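Local coordinates for signal transduction protein TRAP (Staphylococcus aureus, PDB 4AE5) that probably acts as a histidine-phosphorylated signalling protein that regulates staphylococcal virulence, promoting agr activation, toxin production and biofilm formation, at residues H15-N20 / H24-F29; F38-G43 / Y53-E58; R95-F100 / S132-D137. All coordinates share one frame; numbering follows the deposited sequence. Where two conformers were deposited one is given.

Interaction 1 (H15-N20 / H24-F29); sequences HQIKIN and HQLFQF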
# COMPACT_ATOMS: atom_id res chain seq x y z
N HIS A 15 -17.16 -5.59 5.64
CA HIS A 15 -18.22 -4.65 5.22
C HIS A 15 -19.10 -4.24 6.43
O HIS A 15 -19.53 -3.09 6.53
CB HIS A 15 -19.06 -5.25 4.11
CG HIS A 15 -20.05 -4.29 3.55
ND1 HIS A 15 -21.33 -4.25 3.93
CD2 HIS A 15 -19.86 -3.25 2.66
CE1 HIS A 15 -21.97 -3.29 3.27
NE2 HIS A 15 -21.08 -2.66 2.49
N GLN A 16 -19.30 -5.16 7.36
CA GLN A 16 -19.97 -4.80 8.64
C GLN A 16 -19.18 -3.68 9.40
O GLN A 16 -19.76 -2.73 9.94
CB GLN A 16 -20.15 -6.05 9.53
CG GLN A 16 -21.01 -5.78 10.78
CD GLN A 16 -22.42 -5.56 10.36
OE1 GLN A 16 -23.02 -6.43 9.72
NE2 GLN A 16 -22.96 -4.39 10.65
N ILE A 17 -17.83 -3.79 9.45
CA ILE A 17 -17.02 -2.71 10.08
C ILE A 17 -17.26 -1.42 9.35
O ILE A 17 -17.50 -0.38 9.97
CB ILE A 17 -15.51 -3.07 10.25
CG1 ILE A 17 -15.36 -4.28 11.21
CG2 ILE A 17 -14.69 -1.83 10.68
CD1 ILE A 17 -13.93 -4.80 11.32
N LYS A 18 -17.26 -1.48 8.02
CA LYS A 18 -17.48 -0.29 7.23
C LYS A 18 -18.77 0.46 7.59
O LYS A 18 -18.79 1.70 7.83
CB LYS A 18 -17.48 -0.66 5.76
CG LYS A 18 -16.97 0.45 4.89
CD LYS A 18 -16.87 -0.05 3.47
CE LYS A 18 -17.86 0.69 2.60
NZ LYS A 18 -17.46 2.11 2.45
N ILE A 19 -19.85 -0.29 7.63
CA ILE A 19 -21.19 0.29 7.79
C ILE A 19 -21.50 0.66 9.25
O ILE A 19 -22.30 1.57 9.51
CB ILE A 19 -22.27 -0.63 7.19
CG1 ILE A 19 -21.99 -0.90 5.71
CG2 ILE A 19 -23.66 -0.02 7.33
CD1 ILE A 19 -22.29 0.29 4.81
N ASN A 20 -20.88 -0.04 10.18
CA ASN A 20 -20.92 0.33 11.60
C ASN A 20 -20.21 1.62 11.93
O ASN A 20 -20.51 2.23 12.96
CB ASN A 20 -20.37 -0.79 12.53
CG ASN A 20 -21.28 -2.01 12.57
OD1 ASN A 20 -20.99 -2.98 13.31
ND2 ASN A 20 -22.35 -1.99 11.79
N HIS A 24 -15.84 7.29 9.73
CA HIS A 24 -14.51 6.92 9.37
C HIS A 24 -14.44 6.61 7.91
O HIS A 24 -15.33 5.91 7.37
CB HIS A 24 -14.04 5.68 10.16
CG HIS A 24 -13.67 6.00 11.59
ND1 HIS A 24 -12.39 5.93 12.04
CD2 HIS A 24 -14.44 6.47 12.65
CE1 HIS A 24 -12.36 6.32 13.34
NE2 HIS A 24 -13.63 6.62 13.71
N GLN A 25 -13.33 7.04 7.29
CA GLN A 25 -13.12 6.89 5.85
C GLN A 25 -12.39 5.60 5.59
O GLN A 25 -11.13 5.58 5.46
CB GLN A 25 -12.28 8.06 5.31
CG GLN A 25 -12.90 9.44 5.51
CD GLN A 25 -12.17 10.27 6.58
OE1 GLN A 25 -12.26 10.00 7.78
NE2 GLN A 25 -11.42 11.30 6.13
N LEU A 26 -13.16 4.53 5.47
CA LEU A 26 -12.59 3.20 5.28
C LEU A 26 -12.71 2.82 3.81
O LEU A 26 -13.71 3.12 3.17
CB LEU A 26 -13.31 2.20 6.21
CG LEU A 26 -13.09 2.28 7.72
CD1 LEU A 26 -14.30 1.79 8.49
CD2 LEU A 26 -11.92 1.38 8.14
N PHE A 27 -11.65 2.20 3.27
CA PHE A 27 -11.60 1.79 1.83
C PHE A 27 -11.50 0.24 1.78
O PHE A 27 -10.55 -0.37 2.29
CB PHE A 27 -10.42 2.49 1.15
CG PHE A 27 -10.56 4.01 1.16
CD1 PHE A 27 -11.34 4.64 0.20
CD2 PHE A 27 -9.98 4.77 2.16
CE1 PHE A 27 -11.50 6.05 0.19
CE2 PHE A 27 -10.14 6.18 2.17
CZ PHE A 27 -10.89 6.81 1.19
N GLN A 28 -12.49 -0.38 1.19
CA GLN A 28 -12.53 -1.87 1.21
C GLN A 28 -12.34 -2.40 -0.22
O GLN A 28 -12.88 -1.80 -1.18
CB GLN A 28 -13.91 -2.35 1.75
CG GLN A 28 -13.94 -3.88 1.75
CD GLN A 28 -15.22 -4.49 2.33
OE1 GLN A 28 -16.25 -3.81 2.47
NE2 GLN A 28 -15.15 -5.81 2.59
N PHE A 29 -11.54 -3.48 -0.38
CA PHE A 29 -11.28 -4.07 -1.68
C PHE A 29 -11.20 -5.57 -1.66
O PHE A 29 -11.02 -6.15 -0.59
CB PHE A 29 -9.92 -3.59 -2.25
CG PHE A 29 -9.79 -2.10 -2.29
CD1 PHE A 29 -9.40 -1.39 -1.14
CD2 PHE A 29 -10.04 -1.41 -3.45
CE1 PHE A 29 -9.32 -0.00 -1.14
CE2 PHE A 29 -9.93 -0.00 -3.47
CZ PHE A 29 -9.60 0.70 -2.30
O HOH W 1 -16.97 3.62 6.97

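Interaction 2 (F38-G43 / Y53-E58); sequences FEETDG and YEVIKE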
# COMPACT_ATOMS: atom_id res chain seq x y z
N PHE A 38 -8.84 -0.66 4.78
CA PHE A 38 -7.85 0.26 5.46
C PHE A 38 -8.40 1.68 5.68
O PHE A 38 -9.37 2.08 5.00
CB PHE A 38 -6.48 0.29 4.73
CG PHE A 38 -6.53 0.79 3.29
CD1 PHE A 38 -6.49 2.17 3.00
CD2 PHE A 38 -6.59 -0.11 2.20
CE1 PHE A 38 -6.57 2.64 1.66
CE2 PHE A 38 -6.64 0.35 0.88
CZ PHE A 38 -6.63 1.71 0.59
N GLU A 39 -7.78 2.40 6.62
CA GLU A 39 -8.05 3.80 6.83
C GLU A 39 -6.75 4.44 7.15
O GLU A 39 -5.89 3.81 7.73
CB GLU A 39 -9.09 4.08 7.96
CG GLU A 39 -8.73 3.50 9.31
CD GLU A 39 -9.72 3.91 10.41
OE1 GLU A 39 -10.46 4.88 10.26
OE2 GLU A 39 -9.79 3.23 11.41
N GLU A 40 -6.62 5.70 6.81
CA GLU A 40 -5.43 6.47 7.09
C GLU A 40 -5.84 7.65 7.97
O GLU A 40 -6.68 8.47 7.57
CB GLU A 40 -4.94 7.00 5.75
CG GLU A 40 -3.71 7.89 5.78
CD GLU A 40 -3.21 8.05 4.33
OE1 GLU A 40 -3.77 8.81 3.50
OE2 GLU A 40 -2.31 7.31 4.01
N THR A 41 -5.18 7.82 9.12
CA THR A 41 -5.62 8.90 10.01
C THR A 41 -4.52 9.18 11.02
O THR A 41 -3.75 8.26 11.37
CB THR A 41 -6.92 8.49 10.78
OG1 THR A 41 -7.33 9.51 11.69
CG2 THR A 41 -6.73 7.22 11.57
N ASP A 42 -4.45 10.43 11.51
CA ASP A 42 -3.64 10.64 12.68
C ASP A 42 -4.41 10.43 14.00
O ASP A 42 -3.86 10.72 15.05
CB ASP A 42 -2.96 12.03 12.65
CG ASP A 42 -3.95 13.14 12.68
OD1 ASP A 42 -5.19 12.87 12.74
OD2 ASP A 42 -3.51 14.29 12.65
N GLY A 43 -5.67 9.98 13.96
CA GLY A 43 -6.40 9.71 15.22
C GLY A 43 -6.51 8.23 15.59
O GLY A 43 -5.63 7.43 15.27
N TYR A 53 1.11 0.96 10.16
CA TYR A 53 2.26 1.60 9.44
C TYR A 53 2.24 3.10 9.65
O TYR A 53 1.13 3.70 9.69
CB TYR A 53 2.19 1.35 7.94
CG TYR A 53 2.23 -0.07 7.62
CD1 TYR A 53 1.06 -0.80 7.65
CD2 TYR A 53 3.42 -0.70 7.25
CE1 TYR A 53 1.07 -2.13 7.42
CE2 TYR A 53 3.46 -2.06 7.01
CZ TYR A 53 2.27 -2.76 7.09
OH TYR A 53 2.17 -4.08 6.79
N GLU A 54 3.42 3.73 9.79
CA GLU A 54 3.53 5.17 9.65
C GLU A 54 3.61 5.53 8.18
O GLU A 54 4.28 4.81 7.41
CB GLU A 54 4.80 5.66 10.30
CG GLU A 54 4.80 5.75 11.80
CD GLU A 54 5.99 6.59 12.27
OE1 GLU A 54 6.10 7.77 11.84
OE2 GLU A 54 6.83 6.06 13.03
N VAL A 55 2.92 6.60 7.78
CA VAL A 55 3.00 7.14 6.41
C VAL A 55 4.27 8.01 6.25
O VAL A 55 4.38 9.13 6.84
CB VAL A 55 1.75 7.95 6.07
CG1 VAL A 55 1.91 8.51 4.65
CG2 VAL A 55 0.53 7.06 6.17
N ILE A 56 5.25 7.48 5.53
CA ILE A 56 6.57 8.14 5.32
C ILE A 56 6.49 9.17 4.19
O ILE A 56 7.05 10.30 4.27
CB ILE A 56 7.66 7.09 4.94
CG1 ILE A 56 7.77 5.99 5.99
CG2 ILE A 56 9.04 7.72 4.74
CD1 ILE A 56 7.78 6.63 7.39
N LYS A 57 5.81 8.75 3.10
CA LYS A 57 5.57 9.63 1.96
C LYS A 57 4.24 9.27 1.31
O LYS A 57 3.87 8.09 1.30
CB LYS A 57 6.70 9.51 0.91
CG LYS A 57 6.56 10.62 -0.14
CD LYS A 57 7.37 10.50 -1.41
CE LYS A 57 8.84 10.33 -1.16
NZ LYS A 57 9.47 10.75 -2.46
N GLU A 58 3.58 10.29 0.72
CA GLU A 58 2.29 10.13 0.06
C GLU A 58 2.16 11.12 -1.13
O GLU A 58 2.75 12.24 -1.14
CB GLU A 58 1.16 10.37 1.07
CG GLU A 58 1.26 11.73 1.79
CD GLU A 58 0.13 11.93 2.81
OE1 GLU A 58 -1.05 12.04 2.40
OE2 GLU A 58 0.39 11.96 4.03

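Interaction 3 (R95-F100 / S132-D137); sequences RNFGGF and SDAFND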
# COMPACT_ATOMS: atom_id res chain seq x y z
N ARG A 95 4.65 9.74 -11.02
CA ARG A 95 3.38 10.41 -10.81
C ARG A 95 2.71 10.88 -12.12
O ARG A 95 1.50 11.08 -12.18
CB ARG A 95 3.66 11.61 -9.93
CG ARG A 95 2.50 12.53 -9.69
CD ARG A 95 3.09 13.94 -9.36
NE ARG A 95 3.86 13.95 -8.11
CZ ARG A 95 3.50 14.60 -6.98
NH1 ARG A 95 2.36 15.29 -6.88
NH2 ARG A 95 4.31 14.54 -5.92
N ASN A 96 3.51 11.05 -13.16
CA ASN A 96 2.94 11.44 -14.46
C ASN A 96 2.66 10.29 -15.43
O ASN A 96 2.17 10.55 -16.54
CB ASN A 96 3.88 12.40 -15.15
CG ASN A 96 4.07 13.63 -14.35
OD1 ASN A 96 5.19 13.93 -14.01
ND2 ASN A 96 2.98 14.27 -13.92
N PHE A 97 2.93 9.07 -15.02
CA PHE A 97 2.65 7.91 -15.89
C PHE A 97 1.14 7.66 -16.09
O PHE A 97 0.30 7.92 -15.22
CB PHE A 97 3.37 6.66 -15.33
CG PHE A 97 4.86 6.60 -15.60
CD1 PHE A 97 5.65 7.75 -15.65
CD2 PHE A 97 5.46 5.38 -15.83
CE1 PHE A 97 7.02 7.67 -15.88
CE2 PHE A 97 6.82 5.30 -16.07
CZ PHE A 97 7.60 6.43 -16.07
N GLY A 98 0.77 7.17 -17.27
CA GLY A 98 -0.64 6.98 -17.60
C GLY A 98 -1.39 6.20 -16.53
O GLY A 98 -0.89 5.20 -15.99
N GLY A 99 -2.49 6.78 -16.08
CA GLY A 99 -3.33 6.07 -15.07
C GLY A 99 -2.92 6.18 -13.63
O GLY A 99 -3.62 5.63 -12.74
N PHE A 100 -1.83 6.90 -13.34
CA PHE A 100 -1.39 6.99 -11.96
C PHE A 100 -2.41 7.77 -11.10
O PHE A 100 -2.85 8.85 -11.51
CB PHE A 100 -0.05 7.73 -11.85
CG PHE A 100 0.35 8.00 -10.43
CD1 PHE A 100 1.05 7.08 -9.73
CD2 PHE A 100 -0.00 9.22 -9.80
CE1 PHE A 100 1.43 7.27 -8.39
CE2 PHE A 100 0.40 9.44 -8.49
CZ PHE A 100 1.10 8.48 -7.79
N SER A 132 8.07 -0.56 -16.65
CA SER A 132 8.93 0.54 -17.04
C SER A 132 10.24 0.44 -16.22
O SER A 132 10.26 -0.14 -15.10
CB SER A 132 8.29 1.90 -16.68
OG SER A 132 8.08 2.01 -15.25
N ASP A 133 11.28 1.06 -16.76
CA ASP A 133 12.50 1.37 -16.00
C ASP A 133 12.26 2.07 -14.69
O ASP A 133 12.90 1.65 -13.72
CB ASP A 133 13.54 2.21 -16.81
CG ASP A 133 14.19 1.41 -17.92
OD1 ASP A 133 13.95 0.18 -18.07
OD2 ASP A 133 14.94 2.04 -18.68
N ALA A 134 11.35 3.08 -14.63
CA ALA A 134 11.13 3.81 -13.38
C ALA A 134 10.70 2.80 -12.27
O ALA A 134 11.11 2.90 -11.08
CB ALA A 134 10.08 4.91 -13.52
N PHE A 135 9.94 1.80 -12.65
CA PHE A 135 9.59 0.78 -11.65
C PHE A 135 10.69 -0.25 -11.45
O PHE A 135 11.07 -0.53 -10.31
CB PHE A 135 8.27 0.10 -12.00
CG PHE A 135 7.75 -0.83 -10.91
CD1 PHE A 135 8.33 -2.12 -10.76
CD2 PHE A 135 6.76 -0.42 -10.04
CE1 PHE A 135 7.85 -3.01 -9.78
CE2 PHE A 135 6.24 -1.32 -9.05
CZ PHE A 135 6.83 -2.60 -8.92
N ASN A 136 11.13 -0.86 -12.54
CA ASN A 136 12.11 -1.95 -12.45
C ASN A 136 13.37 -1.58 -11.74
O ASN A 136 13.97 -2.42 -11.04
CB ASN A 136 12.47 -2.47 -13.83
CG ASN A 136 11.83 -3.75 -14.13
OD1 ASN A 136 11.30 -3.95 -15.27
ND2 ASN A 136 11.79 -4.66 -13.12
N ASP A 137 13.79 -0.32 -11.89
CA ASP A 137 15.07 0.03 -11.34
C ASP A 137 14.97 0.49 -9.88
O ASP A 137 16.03 0.75 -9.21
CB ASP A 137 15.75 1.11 -12.20
CG ASP A 137 16.20 0.59 -13.55
OD1 ASP A 137 16.40 -0.63 -13.79
OD2 ASP A 137 16.33 1.42 -14.46

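Interaction 1 (H15-N20 / H24-F29)
The amide of Gln-28 meets His-15 at the edge of its imidazole ring, OE1 lying near the ring plane and 3.7 Å from His-15 CD2. Amide and ring planes are only 26° apart, although the two side chains cross at about a right angle. Gln-28 sets its CG anti to the backbone N (chi1 180°) and stays extended beyond it, which carries the amide straight from the strand to the helix backbone: OE1 stops 3.5 Å from His-15 CA. The other end of this amide is anchored elsewhere, Gln-28 NE2 being bonded to the carbonyl of Tyr-11 and the hydroxyl of Ser-35, two bonds that fix its rotation. Lys-18 runs past the glutamine, its CD 4.1 Å from Gln-28 CB. Bends at chi3 and chi4 bring the ammonium NZ to 3.9 Å from Leu-26 O, a loose approach, while its salt bridge goes to Glu-64, whose carboxylate also accepts from the backbone N of Gln-28. Next to Lys-18, Leu-26 points a methyl at the helix: CD1 lies 4.0 Å from Lys-18 CA and 4.2 Å from Ile-17 CG2. Where the segments diverge, a water lies 2.8 Å from both Lys-18 O and His-24 O and bridges them, linking the last turn of helix 11-20 to the loop before strand 27-30. Helix and strand are thus joined by apolar contact, a water bridge and polar groups tied to third parties; Glu-64 probably offsets the lysine charge beside the buried amide of Gln-28.

Interaction 2 (F38-G43 / Y53-E58)
Parts of two barrel strands, 38-41 of strand 35-41 and 53-58 of strand 51-59, come near each other without pairing here, the closest CA atoms, those of Glu-40 and Val-55, standing 8.5 Å apart. The gap is crossed by side chains alone. Glu-40 has its CG anti to the backbone N (chi1 178°) and an extended chain that carries the carboxylate to the CG2 methyl of Val-55, the two side chains crossing at about a right angle. One branch does the touching: Val-55 CG2 sits 3.6 Å from Glu-40 OE2. That same oxygen forms a salt bridge with Arg-104 NE, which probably steadies the carboxylate against the methyl. The other oxygen, Glu-40 OE1, looks toward a second acid and lies 4.4 Å from Glu-58 OE1. Two like charges at this spacing would tend to repel, but Glu-58 has a cation of its own, its OE2 bridging to Lys-2, and the two basic partners probably offset the negative pair. At the far end of the first segment, Thr-41 OG1 accepts from Gly-43 N at 2.9 Å, an ST turn that bends the chain just as the strand finishes. In the second, Ile-56 and Lys-57 both face Leu-105 as a classic beta bulge in the pairing with strand 100-108. Strand 3-9 lies between the two segments, giving backbone bonds to Glu-39 and Thr-41 through Tyr-5 and Lys-3 and to Tyr-53 through Leu-4; strand 100-108 flanks 53-58, and helix 80-88 packs against Ile-56.

Interaction 3 (R95-F100 / S132-D137)
Ser-132 OG is gripped by two backbone groups: it accepts from Phe-135 N at 3.2 Å, with an N-H...O angle of 153°, and it is hydrogen-bonded to the carbonyl oxygen of Phe-129 in the preceding helix. The first of these is an N-cap bond. With OG held between the backbone N and the carbonyl carbon (chi1 62°), the hydroxyl folds back over the start of helix 133-136 and closes its first turn. The same turn is held by the backbone bond from Asn-136 N to Ser-132 O, at 2.8 Å. Phe-97 comes up against this capped end with the rim of its ring. The loop that bears it makes a type II beta turn from Phe-97 to Phe-100, with Gly-98 and Gly-99 at its corners and closed by the bond from Phe-100 N to Phe-97 O at 3.0 Å. It leads into strand 100-108 of the closed antiparallel barrel, and Gly-99 pairs by backbone with Ala-121, just beyond strand 114-120; both segments fall within the ABM family region. The Phe-97 CB already points at the helix, and with CG anti to its carbonyl carbon (chi1 -77°) the ring continues to Ser-132 and Ala-134. Its CE2 lies 3.6 Å from Ser-132 OG, which stands near the ring plane, and 3.8 Å from Ser-132 CB, which is in it, so the serine meets an edge. The neighbouring ring atom, Phe-97 CZ, rests 3.9 Å from Ala-134 CB, a methyl that approaches the ring obliquely. One face of the Phe-100 ring carries Arg-95 CA, and Phe-100 packs on Ile-59 of strand 51-59. On the helix side, Phe-135 sends its ring away from the loop into an edge-to-face contact with Phe-129.

Interactions 1 and 2 share a region of the barrel: strands 27-30 and 35-41 are neighbours in the sheet, and the contacts touch through the Phe-27 to Phe-38 backbone pairing, the His-24 to Glu-39 side-chain bond and the packing of Phe-29 on Phe-38. Interaction 3 is separate, its centre 30 Å from that of interaction 1 on the opposite side of the chain's centre, though its nearest atoms come within about 6 Å of interaction 2. Interaction 1 is partly buried and mixes apolar, polar and water-mediated contacts between helix and strand. The other two lie at the surface: 38-43/53-58 sets charge beside a methyl, 95-100/132-137 a ring edge against a helix cap.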